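Local coordinates for protein putative PLP-dependent aminotransferase (Bacillus cereus ATCC 10987, PDB 3JU7) that probably acts as a pyridoxal phosphate-dependent aminotransferase of the DegT/DnrJ/EryC1/StrS family, at residues K255-I260 against L350-G355. Sequence-based numbering, arbitrary orientation.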
# COMPACT_ATOMS: atom_id res chain seq x y z
N LYS A 255 -16.30 24.44 -1.61
CA LYS A 255 -17.47 25.31 -1.50
C LYS A 255 -18.72 24.52 -1.11
O LYS A 255 -19.42 24.90 -0.22
CB LYS A 255 -17.71 26.10 -2.81
N GLU A 256 -18.98 23.42 -1.79
CA GLU A 256 -20.10 22.54 -1.47
C GLU A 256 -20.09 22.14 0.02
O GLU A 256 -21.10 22.27 0.70
CB GLU A 256 -20.03 21.31 -2.39
CG GLU A 256 -21.02 20.20 -2.13
CD GLU A 256 -22.43 20.52 -2.57
OE1 GLU A 256 -22.68 21.65 -3.06
OE2 GLU A 256 -23.30 19.63 -2.43
N ARG A 257 -18.93 21.69 0.52
CA ARG A 257 -18.81 21.24 1.92
C ARG A 257 -18.95 22.37 2.92
O ARG A 257 -19.57 22.21 3.99
CB ARG A 257 -17.47 20.54 2.19
CG ARG A 257 -17.44 19.14 1.76
CD ARG A 257 -16.08 18.46 1.96
NE ARG A 257 -16.19 17.18 1.30
CZ ARG A 257 -16.78 16.10 1.81
NH1 ARG A 257 -17.25 16.08 3.05
NH2 ARG A 257 -16.88 15.00 1.07
N THR A 258 -18.35 23.51 2.60
CA THR A 258 -18.48 24.65 3.48
C THR A 258 -19.94 25.06 3.58
O THR A 258 -20.43 25.27 4.66
CB THR A 258 -17.64 25.81 3.04
OG1 THR A 258 -16.27 25.37 2.95
CG2 THR A 258 -17.76 26.96 4.05
N ARG A 259 -20.64 25.13 2.46
CA ARG A 259 -22.05 25.47 2.46
C ARG A 259 -22.85 24.56 3.36
O ARG A 259 -23.67 25.04 4.12
CB ARG A 259 -22.67 25.39 1.07
CG ARG A 259 -22.47 26.63 0.22
CD ARG A 259 -23.75 27.03 -0.54
NE ARG A 259 -24.44 25.88 -1.15
CZ ARG A 259 -24.07 25.26 -2.27
NH1 ARG A 259 -23.00 25.66 -2.96
NH2 ARG A 259 -24.78 24.23 -2.72
N ILE A 260 -22.63 23.25 3.24
CA ILE A 260 -23.39 22.27 4.04
C ILE A 260 -23.07 22.46 5.54
O ILE A 260 -23.97 22.45 6.38
CB ILE A 260 -23.14 20.83 3.59
CG1 ILE A 260 -23.64 20.64 2.16
CG2 ILE A 260 -23.87 19.86 4.46
CD1 ILE A 260 -23.07 19.40 1.50
N LEU A 350 -22.27 13.17 12.25
CA LEU A 350 -23.51 13.33 11.49
C LEU A 350 -23.17 13.39 10.02
O LEU A 350 -22.12 13.91 9.63
CB LEU A 350 -24.30 14.56 11.93
CG LEU A 350 -24.75 14.64 13.38
CD1 LEU A 350 -25.41 15.99 13.67
CD2 LEU A 350 -25.71 13.51 13.71
N PRO A 351 -24.07 12.86 9.19
CA PRO A 351 -23.72 12.81 7.79
C PRO A 351 -23.58 14.16 7.14
O PRO A 351 -24.33 15.11 7.42
CB PRO A 351 -24.86 11.99 7.16
CG PRO A 351 -25.87 11.80 8.17
CD PRO A 351 -25.26 12.05 9.50
N LEU A 352 -22.61 14.21 6.25
CA LEU A 352 -22.33 15.36 5.42
C LEU A 352 -21.65 14.80 4.19
O LEU A 352 -20.72 14.04 4.32
CB LEU A 352 -21.41 16.32 6.16
CG LEU A 352 -21.19 17.73 5.60
CD1 LEU A 352 -20.66 18.67 6.72
CD2 LEU A 352 -20.25 17.71 4.44
N TRP A 353 -22.15 15.09 2.99
CA TRP A 353 -21.53 14.66 1.74
C TRP A 353 -21.99 15.57 0.63
O TRP A 353 -23.01 16.24 0.77
CB TRP A 353 -21.83 13.20 1.37
CG TRP A 353 -23.09 12.63 1.95
CD1 TRP A 353 -23.19 11.89 3.09
CD2 TRP A 353 -24.41 12.74 1.42
NE1 TRP A 353 -24.49 11.52 3.30
CE2 TRP A 353 -25.26 12.03 2.30
CE3 TRP A 353 -24.96 13.35 0.30
CZ2 TRP A 353 -26.62 11.93 2.08
CZ3 TRP A 353 -26.31 13.25 0.08
CH2 TRP A 353 -27.13 12.55 0.97
N GLU A 354 -21.23 15.57 -0.47
CA GLU A 354 -21.52 16.41 -1.62
C GLU A 354 -22.88 16.03 -2.14
O GLU A 354 -23.16 14.86 -2.35
CB GLU A 354 -20.49 16.23 -2.75
CG GLU A 354 -19.05 16.69 -2.41
CD GLU A 354 -18.07 16.40 -3.56
OE1 GLU A 354 -18.39 16.75 -4.70
OE2 GLU A 354 -16.98 15.82 -3.32
N GLY A 355 -23.74 17.02 -2.32
CA GLY A 355 -25.07 16.79 -2.80
C GLY A 355 -26.07 16.91 -1.70
O GLY A 355 -27.23 17.07 -1.97
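Glu-256 and Ile-260, one turn apart on helix 250-270, face an irregular strand-to-helix connection at Leu-352 to Gly-355. The CA atoms of Glu-256 and Glu-354 lie 6.3 Å apart, and those of Ile-260 and Leu-352 lie 7.1 Å apart. The helix and the loop therefore run in opposite directions. The one hydrogen bond between them goes from Gly-355 N to Glu-256 OE2, at 2.6 Å. The N-H meets the anti side of this oxygen, 16° out of the carboxylate plane. Glu-256 CG is anti to the backbone N (chi1 174°), and the bend at chi2 turns the carboxylate to the loop backbone. Its other oxygen, OE1, pairs with Arg-259 NH2 through charge; it sits far off the guanidinium plane, and no N-H is directed at it. Lower in the side chain, Glu-256 CG packs against Glu-354 CG at 4.0 Å. The two carboxylates are well separated, and Glu-354 OE2 pairs with Lys-253.

Leu-352 fits between two helix side chains. Its CG touches Ile-260 CG2 at 3.6 Å, while CD2 lies 3.7 Å from Arg-257 NH1. The Arg-257 chain is extended from CG to NE and carries the guanidinium past Leu-352, where NH1 bonds to Gln-288 O. Ile-260 CD1 sits close to Trp-353 O, at 3.2 Å. The Trp-353 side chain starts away from the helix, and its NE1 bonds to Pro-6 O.

The contact involves one chain alone. It is a helix-to-loop packing that joins helix 250-270 to the connection between strand 347-350 and helix 358-368, in the C-terminal part of what is, judging by the family, probably a fold-type I PLP-dependent enzyme.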